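Local coordinates for protein Avidin/streptavidin (Shewanella denitrificans, PDB 3SZH) that binds biotin with high affinity, as a thermostable member of the avidin/streptavidin family from a psychrophilic bacterium, at residues T78-F83 and T95-V100; Y50-W55 and F63-L68; S19-N24 and G34-R39; W13-G18 and G113-S118. All blocks are in the same frame, centred on the assembly; numbering follows the deposited sequence. Where two conformers were deposited one is given.

All four contacts lie in one eight-stranded antiparallel barrel, the avidin fold. Contact 3 (strands 20-26 and 31-37), contact 2 (50-57 and 60-66) and contact 1 (73-85 and 92-101) are successive hairpins, and contact 4 closes the barrel by pairing the first strand with the last, enclosing the other three along the chain. Their centres are 9 to 15 Å apart, contacts 2 and 3 being the nearest. Inward-facing aromatics join them: Trp80 meets Phe63, Tyr36 and Phe117, while Asp115 of contact 4 bonds to Trp80 of contact 1. These residues probably line the biotin pocket. Contacts 1 and 2 also pack on the second subunit, which contact 4 touches through Gln114 alone.

Contact 1. Residues T78-F83 and T95-V100; sequences TSWSGF and TLWQLV
Trp97 lays its CB over one face of the Trp80 indole in a CH-pi contact, the carbon 3.8 Å from the centroid of the five-membered ring and 19° off the ring normal. Thr78 CG2 rests over the same face, also offset toward the rim, and Thr95 OG1 approaches the edge in the ring plane, 3.3 Å from Trp80 CD1. The two indoles themselves meet obliquely, their five-membered rings at 59°. Trp97 CG is wedged between its own backbone N and carbonyl carbon (chi1 55°), a turn that leads the indole away from 78-83 and leaves CB as the nearest atom to the Trp80 ring.

Behind these side chains, Ser79 pairs with Gln98 and Ser81 with Leu96 through four backbone hydrogen bonds; Ser79 N to Gln98 O measures 2.9 Å. Gly82 faces Thr95 where a beta carbon would come within 2.7 Å of Thr95 CG2. On the other side of the strands, Ser79 OG is 2.8 Å from a water that also bonds weakly to Gln98 O, while Ser64 OG, in one of its two conformers, bonds to the same hydroxyl.

Further out, Asp115 fixes two polar groups: its OD2 takes the Trp80 NE1 bond and its O the Thr95 OG1 bond. A leucine at Trp80 would probably leave Asp115 OD2 without its indole donor and open a gap against Trp97 CB. Phe63 stacks on Trp80 and Phe117 meets it edge-to-face. This antiparallel hairpin with inward tryptophans is characteristic of the avidin barrel, whose biotin pocket it probably helps to line.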
loop_
_atom_site.group_PDB
_atom_site.type_symbol
_atom_site.label_atom_id
_atom_site.label_comp_id
_atom_site.label_asym_id
_atom_site.label_seq_id
_atom_site.Cartn_x
_atom_site.Cartn_y
_atom_site.Cartn_z
ATOM N N THR B 78 5.205 1.510 5.922
ATOM C CA THR B 78 4.127 0.612 6.328
ATOM C C THR B 78 2.980 0.696 5.347
ATOM O O THR B 78 2.638 1.781 4.871
ATOM C CB THR B 78 3.622 0.951 7.740
ATOM O OG1 THR B 78 4.720 0.834 8.638
ATOM C CG2 THR B 78 2.491 -0.010 8.197
ATOM N N SER B 79 2.419 -0.457 5.003
ATOM C CA SER B 79 1.261 -0.548 4.131
ATOM C C SER B 79 0.182 -1.362 4.821
ATOM O O SER B 79 0.446 -2.444 5.336
ATOM C CB SER B 79 1.595 -1.257 2.836
ATOM O OG SER B 79 2.583 -0.540 2.145
ATOM N N TRP B 80 -1.033 -0.857 4.824
ATOM C CA TRP B 80 -2.220 -1.506 5.388
ATOM C C TRP B 80 -3.156 -1.889 4.254
ATOM O O TRP B 80 -3.380 -1.127 3.307
ATOM C CB TRP B 80 -2.941 -0.515 6.289
ATOM C CG TRP B 80 -2.290 -0.114 7.571
ATOM C CD1 TRP B 80 -2.566 -0.602 8.807
ATOM C CD2 TRP B 80 -1.302 0.914 7.764
ATOM N NE1 TRP B 80 -1.856 0.057 9.771
ATOM C CE2 TRP B 80 -1.048 0.986 9.156
ATOM C CE3 TRP B 80 -0.644 1.818 6.907
ATOM C CZ2 TRP B 80 -0.190 1.942 9.712
ATOM C CZ3 TRP B 80 0.235 2.747 7.462
ATOM C CH2 TRP B 80 0.442 2.806 8.847
ATOM N N SER B 81 -3.765 -3.065 4.402
ATOM C CA SER B 81 -4.855 -3.521 3.545
ATOM C C SER B 81 -6.010 -3.878 4.454
ATOM O O SER B 81 -5.815 -4.587 5.443
ATOM C CB SER B 81 -4.472 -4.784 2.777
ATOM O OG SER B 81 -3.379 -4.548 1.906
ATOM N N GLY B 82 -7.207 -3.408 4.157
ATOM C CA GLY B 82 -8.304 -3.706 5.050
ATOM C C GLY B 82 -9.648 -3.341 4.491
ATOM O O GLY B 82 -9.832 -3.089 3.303
ATOM N N PHE B 83 -10.633 -3.394 5.373
ATOM C CA PHE B 83 -12.019 -3.215 4.964
ATOM C C PHE B 83 -12.826 -2.559 6.068
ATOM O O PHE B 83 -12.553 -2.713 7.262
ATOM C CB PHE B 83 -12.643 -4.556 4.554
ATOM C CG PHE B 83 -12.556 -5.605 5.619
ATOM C CD1 PHE B 83 -11.464 -6.463 5.667
ATOM C CD2 PHE B 83 -13.554 -5.717 6.595
ATOM C CE1 PHE B 83 -11.359 -7.420 6.669
ATOM C CE2 PHE B 83 -13.452 -6.661 7.583
ATOM C CZ PHE B 83 -12.364 -7.510 7.626
ATOM N N THR B 95 -7.673 -4.136 9.484
ATOM C CA THR B 95 -6.530 -4.159 8.574
ATOM C C THR B 95 -5.497 -5.207 8.943
ATOM O O THR B 95 -5.353 -5.604 10.102
ATOM C CB THR B 95 -5.783 -2.794 8.505
ATOM O OG1 THR B 95 -5.061 -2.578 9.715
ATOM C CG2 THR B 95 -6.720 -1.631 8.244
ATOM N N LEU B 96 -4.707 -5.573 7.937
ATOM C CA LEU B 96 -3.453 -6.278 8.105
ATOM C C LEU B 96 -2.380 -5.390 7.488
ATOM O O LEU B 96 -2.561 -4.896 6.368
ATOM C CB LEU B 96 -3.484 -7.614 7.373
ATOM C CG LEU B 96 -4.547 -8.598 7.845
ATOM C CD1 LEU B 96 -4.479 -9.875 7.010
ATOM C CD2 LEU B 96 -4.410 -8.904 9.338
ATOM N N TRP B 97 -1.275 -5.194 8.198
ATOM C CA TRP B 97 -0.203 -4.339 7.701
ATOM C C TRP B 97 1.088 -5.108 7.517
ATOM O O TRP B 97 1.314 -6.175 8.108
ATOM C CB TRP B 97 0.013 -3.129 8.618
ATOM C CG TRP B 97 0.264 -3.436 10.068
ATOM C CD1 TRP B 97 -0.650 -3.400 11.079
ATOM C CD2 TRP B 97 1.519 -3.808 10.679
ATOM N NE1 TRP B 97 -0.053 -3.711 12.281
ATOM C CE2 TRP B 97 1.277 -3.959 12.067
ATOM C CE3 TRP B 97 2.827 -3.987 10.197
ATOM C CZ2 TRP B 97 2.279 -4.316 12.972
ATOM C CZ3 TRP B 97 3.818 -4.338 11.097
ATOM C CH2 TRP B 97 3.534 -4.516 12.472
ATOM N N GLN B 98 1.928 -4.519 6.682
ATOM C CA GLN B 98 3.290 -4.983 6.425
ATOM C C GLN B 98 4.205 -3.779 6.529
ATOM O O GLN B 98 3.907 -2.700 5.984
ATOM C CB GLN B 98 3.393 -5.606 5.036
ATOM C CG GLN B 98 2.428 -6.790 4.806
ATOM C CD GLN B 98 2.655 -7.459 3.469
ATOM O OE1 GLN B 98 2.762 -6.810 2.420
ATOM N NE2 GLN B 98 2.742 -8.761 3.496
ATOM N N LEU B 99 5.348 -3.974 7.182
ATOM C CA LEU B 99 6.375 -2.956 7.375
ATOM C C LEU B 99 7.666 -3.431 6.723
ATOM O O LEU B 99 8.190 -4.485 7.097
ATOM C CB LEU B 99 6.589 -2.750 8.881
ATOM C CG LEU B 99 7.700 -1.849 9.455
ATOM C CD1 LEU B 99 9.097 -2.450 9.410
ATOM C CD2 LEU B 99 7.699 -0.483 8.813
ATOM N N VAL B 100 8.169 -2.676 5.756
ATOM C CA VAL B 100 9.430 -2.983 5.113
ATOM C C VAL B 100 10.467 -1.912 5.445
ATOM O O VAL B 100 10.213 -0.712 5.335
ATOM C CB VAL B 100 9.289 -3.246 3.577
ATOM C CG1 VAL B 100 8.723 -2.039 2.817
ATOM C CG2 VAL B 100 10.621 -3.707 2.962
HETATM O O HOH W 1 5.022 -1.464 3.078
#

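Contact 2. Residues Y50-W55 and F63-L68; sequences YPVNGW and FSTKWL
Trp67 holds CG anti to its carbonyl carbon (chi1 -62°), which carries an edge of its indole over the face of Tyr50 in an edge-to-face pair. Trp67 CE3 lies 3.7 Å above the plane of the Tyr50 ring, over its centre. Thr65 OG1 is swung anti to its backbone N (chi1 -164°), which carries the hydroxyl to Pro51 O at 2.7 Å; it donates from 45° above the carbonyl plane. A water gives a second proton to Pro51 O and another to Lys66 O, bridging the two strands. Nearby, Asn53 and Ser64 exchange backbone bonds, Ser64 N lying 2.9 Å from Asn53 O, and Val52 CG1 packs 3.6 Å from Phe63 CB. At Gly54 a beta carbon would sit 2.8 Å from Phe63 CA and press on the preceding carbonyl oxygen.

Trp67, centre of an inverse gamma turn, stands at a corner of the chain and gives its NE1 to Thr78 OG1. On the outer face Asn53 ND2 bonds to Glu31 of the second subunit. The contact is a hairpin of the avidin barrel with one face turned to the barrel interior and the other to the subunit interface.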
loop_
_atom_site.group_PDB
_atom_site.type_symbol
_atom_site.label_atom_id
_atom_site.label_comp_id
_atom_site.label_asym_id
_atom_site.label_seq_id
_atom_site.Cartn_x
_atom_site.Cartn_y
_atom_site.Cartn_z
ATOM N N TYR B 50 2.643 12.080 9.088
ATOM C CA TYR B 50 3.305 11.398 7.963
ATOM C C TYR B 50 2.329 11.285 6.811
ATOM O O TYR B 50 1.199 10.843 6.999
ATOM C CB TYR B 50 3.853 10.009 8.364
ATOM C CG TYR B 50 5.041 10.138 9.277
ATOM C CD1 TYR B 50 4.912 10.297 10.655
ATOM C CD2 TYR B 50 6.326 10.160 8.743
ATOM C CE1 TYR B 50 6.033 10.477 11.470
ATOM C CE2 TYR B 50 7.439 10.352 9.550
ATOM C CZ TYR B 50 7.300 10.517 10.905
ATOM O OH TYR B 50 8.371 10.728 11.734
ATOM N N PRO B 51 2.705 11.744 5.611
ATOM C CA PRO B 51 1.798 11.618 4.465
ATOM C C PRO B 51 1.399 10.178 4.122
ATOM O O PRO B 51 2.220 9.260 4.226
ATOM C CB PRO B 51 2.575 12.269 3.315
ATOM C CG PRO B 51 3.462 13.265 4.006
ATOM C CD PRO B 51 3.894 12.552 5.264
ATOM N N VAL B 52 0.164 10.031 3.662
ATOM C CA VAL B 52 -0.420 8.754 3.299
ATOM C C VAL B 52 -0.986 8.825 1.889
ATOM O O VAL B 52 -1.588 9.844 1.501
ATOM C CB VAL B 52 -1.583 8.428 4.278
ATOM C CG1 VAL B 52 -2.319 7.145 3.888
ATOM C CG2 VAL B 52 -1.080 8.350 5.720
ATOM N N ASN B 53 -0.817 7.744 1.141
ATOM C CA ASN B 53 -1.568 7.567 -0.093
ATOM C C ASN B 53 -2.238 6.185 -0.071
ATOM O O ASN B 53 -2.041 5.417 0.862
ATOM C CB ASN B 53 -0.697 7.806 -1.353
ATOM C CG ASN B 53 0.503 6.902 -1.425
ATOM O OD1 ASN B 53 0.511 5.799 -0.863
ATOM N ND2 ASN B 53 1.542 7.344 -2.143
ATOM N N GLY B 54 -3.059 5.893 -1.078
ATOM C CA GLY B 54 -3.750 4.605 -1.122
ATOM C C GLY B 54 -4.925 4.645 -2.058
ATOM O O GLY B 54 -5.009 5.506 -2.949
ATOM N N TRP B 55 -5.865 3.730 -1.796
ATOM C CA TRP B 55 -7.035 3.500 -2.657
ATOM C C TRP B 55 -8.217 3.066 -1.803
ATOM O O TRP B 55 -8.047 2.343 -0.809
ATOM C CB TRP B 55 -6.763 2.352 -3.645
ATOM C CG TRP B 55 -5.681 2.630 -4.635
ATOM C CD1 TRP B 55 -4.422 2.119 -4.619
ATOM C CD2 TRP B 55 -5.784 3.458 -5.797
ATOM N NE1 TRP B 55 -3.716 2.628 -5.685
ATOM C CE2 TRP B 55 -4.524 3.452 -6.424
ATOM C CE3 TRP B 55 -6.823 4.218 -6.364
ATOM C CZ2 TRP B 55 -4.264 4.178 -7.607
ATOM C CZ3 TRP B 55 -6.575 4.941 -7.528
ATOM C CH2 TRP B 55 -5.302 4.920 -8.139
ATOM N N PHE B 63 -3.850 1.707 2.375
ATOM C CA PHE B 63 -3.134 2.973 2.565
ATOM C C PHE B 63 -1.738 2.674 3.013
ATOM O O PHE B 63 -1.465 1.625 3.596
ATOM C CB PHE B 63 -3.898 3.923 3.517
ATOM C CG PHE B 63 -4.172 3.367 4.898
ATOM C CD1 PHE B 63 -5.300 2.608 5.152
ATOM C CD2 PHE B 63 -3.302 3.665 5.970
ATOM C CE1 PHE B 63 -5.567 2.122 6.431
ATOM C CE2 PHE B 63 -3.585 3.169 7.266
ATOM C CZ PHE B 63 -4.714 2.416 7.481
ATOM N N SER B 64 -0.828 3.593 2.703
ATOM C CA SER B 64 0.590 3.375 3.003
ATOM C C SER B 64 1.252 4.697 3.340
ATOM O O SER B 64 0.893 5.770 2.810
ATOM C CB SER B 64 1.251 2.669 1.814
ATOM O OG SER B 64 2.658 2.522 1.902
ATOM N N THR B 65 2.227 4.609 4.250
ATOM C CA THR B 65 2.987 5.769 4.686
ATOM C C THR B 65 4.467 5.449 4.675
ATOM O O THR B 65 4.891 4.363 5.105
ATOM C CB THR B 65 2.525 6.278 6.068
ATOM O OG1 THR B 65 3.021 7.606 6.271
ATOM C CG2 THR B 65 2.988 5.409 7.211
ATOM N N LYS B 66 5.252 6.405 4.184
ATOM C CA LYS B 66 6.701 6.382 4.302
ATOM C C LYS B 66 7.093 7.107 5.582
ATOM O O LYS B 66 6.685 8.249 5.809
ATOM C CB LYS B 66 7.323 7.044 3.065
ATOM C CG LYS B 66 8.828 7.283 3.161
ATOM C CD LYS B 66 9.394 7.819 1.836
ATOM C CE LYS B 66 10.822 8.265 2.011
ATOM N NZ LYS B 66 11.448 8.597 0.692
ATOM N N TRP B 67 7.899 6.462 6.423
ATOM C CA TRP B 67 8.259 7.048 7.713
ATOM C C TRP B 67 9.410 8.030 7.590
ATOM O O TRP B 67 10.506 7.831 8.144
ATOM C CB TRP B 67 8.562 5.957 8.744
ATOM C CG TRP B 67 7.385 5.072 9.028
ATOM C CD1 TRP B 67 7.188 3.782 8.587
ATOM C CD2 TRP B 67 6.223 5.423 9.769
ATOM N NE1 TRP B 67 5.965 3.310 9.031
ATOM C CE2 TRP B 67 5.366 4.292 9.773
ATOM C CE3 TRP B 67 5.837 6.574 10.468
ATOM C CZ2 TRP B 67 4.136 4.288 10.436
ATOM C CZ3 TRP B 67 4.618 6.572 11.109
ATOM C CH2 TRP B 67 3.786 5.441 11.093
ATOM N N LEU B 68 9.165 9.108 6.859
ATOM C CA LEU B 68 10.103 10.211 6.755
ATOM C C LEU B 68 9.258 11.464 6.645
ATOM O O LEU B 68 8.365 11.548 5.813
ATOM C CB LEU B 68 11.009 10.054 5.524
ATOM C CG LEU B 68 12.083 11.125 5.306
ATOM C CD1 LEU B 68 12.992 11.162 6.488
ATOM C CD2 LEU B 68 12.846 10.877 4.005
HETATM O O HOH W 2 4.985 9.435 3.981
#

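Contact 3. Residues S19-N24 and G34-R39; sequences STLYIN and GSYINR
Arg39 and Tyr22 meet with guanidinium and ring planes 76° apart: Tyr22 OH sits at the guanidinium edge, only 1° out of its plane, and accepts from Arg39 NH2 at 2.9 Å. One face of the guanidinium carries Ile37 CG2. The methyl CG2 of Thr20 rests over the centre of one face of the Tyr22 ring, 3.4 Å above it, with Ser35 O at the ring edge. On the other side of the sheet, the Tyr36 ring has Thr20 O over one face.

These strands form an antiparallel hairpin of the avidin barrel, with Tyr22, Thr20 and Ile37 on its outer face and Leu21, Ile23 and Tyr36 turned inward. Thr20 pairs with Ile37 and Tyr22 with Ser35 through four backbone hydrogen bonds. At Gly34 a beta carbon would strike Tyr22 O.

Arg39 stretches back along the hairpin, extended from CG to NE, and spends its NH1 on Thr20 OG1 at 2.8 Å and also on Gly18 O. Tyr22 CE1 packs 3.7 Å from Ile37 CD1. A phenylalanine in place of Tyr22 would probably leave Arg39 NH2 without this acceptor and the guanidinium less firmly oriented. Inside the barrel, Tyr36 OH comes 3.3 Å from Ser19 CB, both residues probably lining the biotin pocket. Past the last strand pair, Arg39 N donates to Ser19 OG at 2.9 Å, almost straight at 172°.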
loop_
_atom_site.group_PDB
_atom_site.type_symbol
_atom_site.label_atom_id
_atom_site.label_comp_id
_atom_site.label_asym_id
_atom_site.label_seq_id
_atom_site.Cartn_x
_atom_site.Cartn_y
_atom_site.Cartn_z
ATOM N N SER B 19 -2.950 5.438 17.466
ATOM C CA SER B 19 -2.499 6.111 16.232
ATOM C C SER B 19 -3.674 6.444 15.352
ATOM O O SER B 19 -4.620 5.665 15.273
ATOM C CB SER B 19 -1.550 5.191 15.486
ATOM O OG SER B 19 -0.447 4.859 16.302
ATOM N N THR B 20 -3.613 7.574 14.650
ATOM C CA THR B 20 -4.740 8.024 13.838
ATOM C C THR B 20 -4.380 8.143 12.354
ATOM O O THR B 20 -3.374 8.766 11.987
ATOM C CB THR B 20 -5.261 9.388 14.303
ATOM O OG1 THR B 20 -5.558 9.311 15.700
ATOM C CG2 THR B 20 -6.510 9.835 13.535
ATOM N N LEU B 21 -5.237 7.563 11.522
ATOM C CA LEU B 21 -5.341 7.863 10.104
ATOM C C LEU B 21 -6.340 8.970 9.871
ATOM O O LEU B 21 -7.521 8.825 10.208
ATOM C CB LEU B 21 -5.745 6.621 9.313
ATOM C CG LEU B 21 -6.058 6.828 7.825
ATOM C CD1 LEU B 21 -4.792 7.200 7.068
ATOM C CD2 LEU B 21 -6.700 5.609 7.199
ATOM N N TYR B 22 -5.869 10.069 9.299
ATOM C CA TYR B 22 -6.688 11.212 8.878
ATOM C C TYR B 22 -6.850 11.114 7.373
ATOM O O TYR B 22 -5.885 11.421 6.635
ATOM C CB TYR B 22 -6.014 12.535 9.273
ATOM C CG TYR B 22 -5.707 12.680 10.744
ATOM C CD1 TYR B 22 -4.479 12.230 11.259
ATOM C CD2 TYR B 22 -6.637 13.247 11.633
ATOM C CE1 TYR B 22 -4.169 12.359 12.607
ATOM C CE2 TYR B 22 -6.341 13.395 12.976
ATOM C CZ TYR B 22 -5.094 12.953 13.454
ATOM O OH TYR B 22 -4.760 13.053 14.791
ATOM N N ILE B 23 -7.990 10.640 6.895
ATOM C CA ILE B 23 -8.235 10.599 5.467
ATOM C C ILE B 23 -8.635 11.975 4.992
ATOM O O ILE B 23 -9.626 12.527 5.483
ATOM C CB ILE B 23 -9.295 9.546 5.063
ATOM C CG1 ILE B 23 -8.925 8.146 5.562
ATOM C CG2 ILE B 23 -9.544 9.582 3.560
ATOM C CD1 ILE B 23 -9.969 7.066 5.204
ATOM N N ASN B 24 -7.877 12.527 4.053
ATOM C CA ASN B 24 -8.140 13.826 3.497
ATOM C C ASN B 24 -9.055 13.750 2.285
ATOM O O ASN B 24 -10.230 14.080 2.400
ATOM C CB ASN B 24 -6.832 14.531 3.203
ATOM C CG ASN B 24 -7.050 15.856 2.568
ATOM O OD1 ASN B 24 -6.926 15.984 1.356
ATOM N ND2 ASN B 24 -7.400 16.847 3.362
ATOM N N GLY B 34 -3.962 11.462 2.673
ATOM C CA GLY B 34 -4.208 11.744 4.074
ATOM C C GLY B 34 -2.923 11.884 4.842
ATOM O O GLY B 34 -1.832 12.054 4.261
ATOM N N SER B 35 -3.031 11.840 6.158
ATOM C CA SER B 35 -1.916 11.948 7.096
ATOM C C SER B 35 -2.068 10.867 8.148
ATOM O O SER B 35 -3.190 10.443 8.449
ATOM C CB SER B 35 -1.892 13.305 7.795
ATOM O OG SER B 35 -1.739 14.383 6.880
ATOM N N TYR B 36 -0.969 10.443 8.744
ATOM C CA TYR B 36 -0.960 9.463 9.820
ATOM C C TYR B 36 -0.147 10.015 10.973
ATOM O O TYR B 36 0.968 10.525 10.767
ATOM C CB TYR B 36 -0.367 8.169 9.311
ATOM C CG TYR B 36 -0.537 6.982 10.208
ATOM C CD1 TYR B 36 0.391 6.694 11.192
ATOM C CD2 TYR B 36 -1.651 6.155 10.091
ATOM C CE1 TYR B 36 0.252 5.583 12.025
ATOM C CE2 TYR B 36 -1.795 5.017 10.914
ATOM C CZ TYR B 36 -0.832 4.759 11.865
ATOM O OH TYR B 36 -0.979 3.643 12.668
ATOM N N ILE B 37 -0.698 9.884 12.180
ATOM C CA ILE B 37 0.053 10.199 13.388
ATOM C C ILE B 37 0.157 8.950 14.241
ATOM O O ILE B 37 -0.865 8.404 14.705
ATOM C CB ILE B 37 -0.514 11.384 14.181
ATOM C CG1 ILE B 37 -0.484 12.665 13.339
ATOM C CG2 ILE B 37 0.262 11.563 15.497
ATOM C CD1 ILE B 37 -1.070 13.914 14.026
ATOM N N ASN B 38 1.386 8.475 14.400
ATOM C CA ASN B 38 1.701 7.313 15.232
ATOM C C ASN B 38 1.770 7.739 16.684
ATOM O O ASN B 38 2.397 8.739 17.042
ATOM C CB ASN B 38 3.063 6.777 14.762
ATOM C CG ASN B 38 3.635 5.694 15.657
ATOM O OD1 ASN B 38 2.912 4.842 16.169
ATOM N ND2 ASN B 38 4.937 5.701 15.815
ATOM N N ARG B 39 1.122 6.948 17.538
ATOM C CA ARG B 39 1.187 7.189 18.982
ATOM C C ARG B 39 1.476 5.902 19.760
ATOM O O ARG B 39 1.123 5.784 20.939
ATOM C CB ARG B 39 -0.106 7.851 19.481
ATOM C CG ARG B 39 -0.381 9.173 18.774
ATOM C CD ARG B 39 -1.488 9.954 19.451
ATOM N NE ARG B 39 -1.907 11.113 18.660
ATOM C CZ ARG B 39 -2.770 11.059 17.650
ATOM N NH1 ARG B 39 -3.335 9.918 17.295
ATOM N NH2 ARG B 39 -3.058 12.159 16.977
#

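Contact 4. Residues W13-G18 and G113-S118; sequences WVNQDG and GQDVFS
Val14 and Ser118 pair through two backbone hydrogen bonds, both 2.8 Å: Val14 N to Ser118 O, and Ser118 N to Val14 O. Further along, side chains take over from the main chain. Gln16, bent at chi2 and with CG held between its backbone N and carbonyl carbon (chi1 74°), folds back so that its amide serves two partners: OE1 accepts from Val116 N at 3.1 Å, and NE2 donates to Asp115 OD1 at 2.8 Å. That carboxylate oxygen is met from above its own plane, but lies close to the Gln16 amide plane, 7° out. Asn15 ND2 reaches the other oxygen, Asp115 OD2, in a weak bond, the two planes turned 73° apart. Trp97 NE1 adds a weak bond to Asp115 OD1.

Here the first and last strands, 11-14 and 111-119, meet and close the avidin barrel. In this family an asparagine and an aspartate at this end of the barrel approach biotin, so Asn15 and Asp115 probably border the pocket.

Apolar contacts line the inner side. Asn15 CB sits over one face of the Phe117 ring in a CH-pi contact, 3.7 Å from its centroid, and Trp13 CB packs 3.7 Å from Phe117 CB. Turns shape the segment 13-18: Asn15 OD1 accepts from Asp17 N in an Asx turn and also from Ser19 N, and Gly18 N donates to Asn15 O at 3.0 Å, completing a type I beta turn.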
loop_
_atom_site.group_PDB
_atom_site.type_symbol
_atom_site.label_atom_id
_atom_site.label_comp_id
_atom_site.label_asym_id
_atom_site.label_seq_id
_atom_site.Cartn_x
_atom_site.Cartn_y
_atom_site.Cartn_z
ATOM N N TRP B 13 -9.670 7.844 11.934
ATOM C CA TRP B 13 -9.761 6.453 12.415
ATOM C C TRP B 13 -8.602 6.196 13.355
ATOM O O TRP B 13 -7.479 6.492 12.971
ATOM C CB TRP B 13 -9.756 5.481 11.222
ATOM C CG TRP B 13 -10.709 5.859 10.148
ATOM C CD1 TRP B 13 -10.502 6.724 9.119
ATOM C CD2 TRP B 13 -12.063 5.452 10.049
ATOM N NE1 TRP B 13 -11.630 6.865 8.365
ATOM C CE2 TRP B 13 -12.604 6.081 8.912
ATOM C CE3 TRP B 13 -12.898 4.594 10.817
ATOM C CZ2 TRP B 13 -13.952 5.917 8.532
ATOM C CZ3 TRP B 13 -14.237 4.417 10.418
ATOM C CH2 TRP B 13 -14.732 5.060 9.282
ATOM N N VAL B 14 -8.840 5.619 14.531
ATOM C CA VAL B 14 -7.806 5.472 15.569
ATOM C C VAL B 14 -7.633 4.002 15.918
ATOM O O VAL B 14 -8.598 3.312 16.243
ATOM C CB VAL B 14 -8.136 6.275 16.872
ATOM C CG1 VAL B 14 -6.935 6.344 17.768
ATOM C CG2 VAL B 14 -8.593 7.674 16.552
ATOM N N ASN B 15 -6.411 3.505 15.884
ATOM C CA ASN B 15 -6.163 2.094 16.178
ATOM C C ASN B 15 -5.908 1.815 17.655
ATOM O O ASN B 15 -5.990 2.682 18.522
ATOM C CB ASN B 15 -5.054 1.504 15.265
ATOM C CG ASN B 15 -3.651 1.949 15.650
ATOM O OD1 ASN B 15 -3.428 2.522 16.721
ATOM N ND2 ASN B 15 -2.685 1.670 14.777
ATOM N N GLN B 16 -5.647 0.547 17.944
ATOM C CA GLN B 16 -5.451 0.062 19.325
ATOM C C GLN B 16 -4.194 0.606 20.037
ATOM O O GLN B 16 -4.028 0.417 21.257
ATOM C CB GLN B 16 -5.481 -1.482 19.358
ATOM C CG GLN B 16 -4.229 -2.164 18.798
ATOM C CD GLN B 16 -4.082 -2.111 17.267
ATOM O OE1 GLN B 16 -5.042 -1.837 16.525
ATOM N NE2 GLN B 16 -2.881 -2.427 16.801
ATOM N N ASP B 17 -3.290 1.229 19.293
ATOM C CA ASP B 17 -2.133 1.906 19.859
ATOM C C ASP B 17 -2.390 3.378 20.138
ATOM O O ASP B 17 -1.530 4.045 20.723
ATOM C CB ASP B 17 -0.951 1.820 18.905
ATOM C CG ASP B 17 -0.499 0.409 18.651
ATOM O OD1 ASP B 17 -0.590 -0.446 19.564
ATOM O OD2 ASP B 17 -0.014 0.156 17.525
ATOM N N GLY B 18 -3.538 3.891 19.679
ATOM C CA GLY B 18 -3.820 5.329 19.751
ATOM C C GLY B 18 -3.401 6.123 18.522
ATOM O O GLY B 18 -3.508 7.350 18.525
ATOM N N GLY B 113 1.448 -7.364 11.000
ATOM C CA GLY B 113 0.537 -7.370 12.126
ATOM C C GLY B 113 -0.862 -6.962 11.747
ATOM O O GLY B 113 -1.183 -6.801 10.561
ATOM N N GLN B 114 -1.701 -6.831 12.769
ATOM C CA GLN B 114 -3.111 -6.470 12.583
ATOM C C GLN B 114 -3.409 -5.204 13.344
ATOM O O GLN B 114 -3.056 -5.085 14.505
ATOM C CB GLN B 114 -4.117 -7.569 13.033
ATOM C CG GLN B 114 -5.571 -6.990 13.235
ATOM C CD GLN B 114 -6.751 -7.685 12.479
ATOM O OE1 GLN B 114 -7.133 -8.824 12.819
ATOM N NE2 GLN B 114 -7.396 -6.945 11.524
ATOM N N ASP B 115 -4.067 -4.253 12.682
ATOM C CA ASP B 115 -4.586 -3.040 13.351
ATOM C C ASP B 115 -6.073 -2.949 13.107
ATOM O O ASP B 115 -6.539 -3.181 11.978
ATOM C CB ASP B 115 -3.974 -1.761 12.758
ATOM C CG ASP B 115 -2.567 -1.460 13.220
ATOM O OD1 ASP B 115 -2.011 -2.151 14.103
ATOM O OD2 ASP B 115 -2.012 -0.500 12.654
ATOM N N VAL B 116 -6.833 -2.602 14.149
ATOM C CA VAL B 116 -8.245 -2.275 13.975
ATOM C C VAL B 116 -8.408 -0.817 14.332
ATOM O O VAL B 116 -8.040 -0.394 15.423
ATOM C CB VAL B 116 -9.169 -3.167 14.823
ATOM C CG1 VAL B 116 -10.593 -2.693 14.660
ATOM C CG2 VAL B 116 -9.021 -4.640 14.382
ATOM N N PHE B 117 -8.875 -0.035 13.359
ATOM C CA PHE B 117 -9.076 1.398 13.528
ATOM C C PHE B 117 -10.560 1.618 13.798
ATOM O O PHE B 117 -11.424 0.991 13.172
ATOM C CB PHE B 117 -8.647 2.160 12.260
ATOM C CG PHE B 117 -7.183 2.138 11.979
ATOM C CD1 PHE B 117 -6.597 1.044 11.340
ATOM C CD2 PHE B 117 -6.393 3.223 12.329
ATOM C CE1 PHE B 117 -5.235 1.042 11.066
ATOM C CE2 PHE B 117 -5.023 3.233 12.049
ATOM C CZ PHE B 117 -4.444 2.146 11.418
ATOM N N SER B 118 -10.848 2.455 14.775
ATOM C CA SER B 118 -12.209 2.806 15.157
ATOM C C SER B 118 -12.443 4.274 14.848
ATOM O O SER B 118 -11.512 5.073 14.911
ATOM C CB SER B 118 -12.400 2.564 16.659
ATOM O OG SER B 118 -12.239 1.192 16.989
HETATM O O HOH W 3 -9.649 1.731 18.369
HETATM O O HOH W 4 0.289 -1.752 15.620
#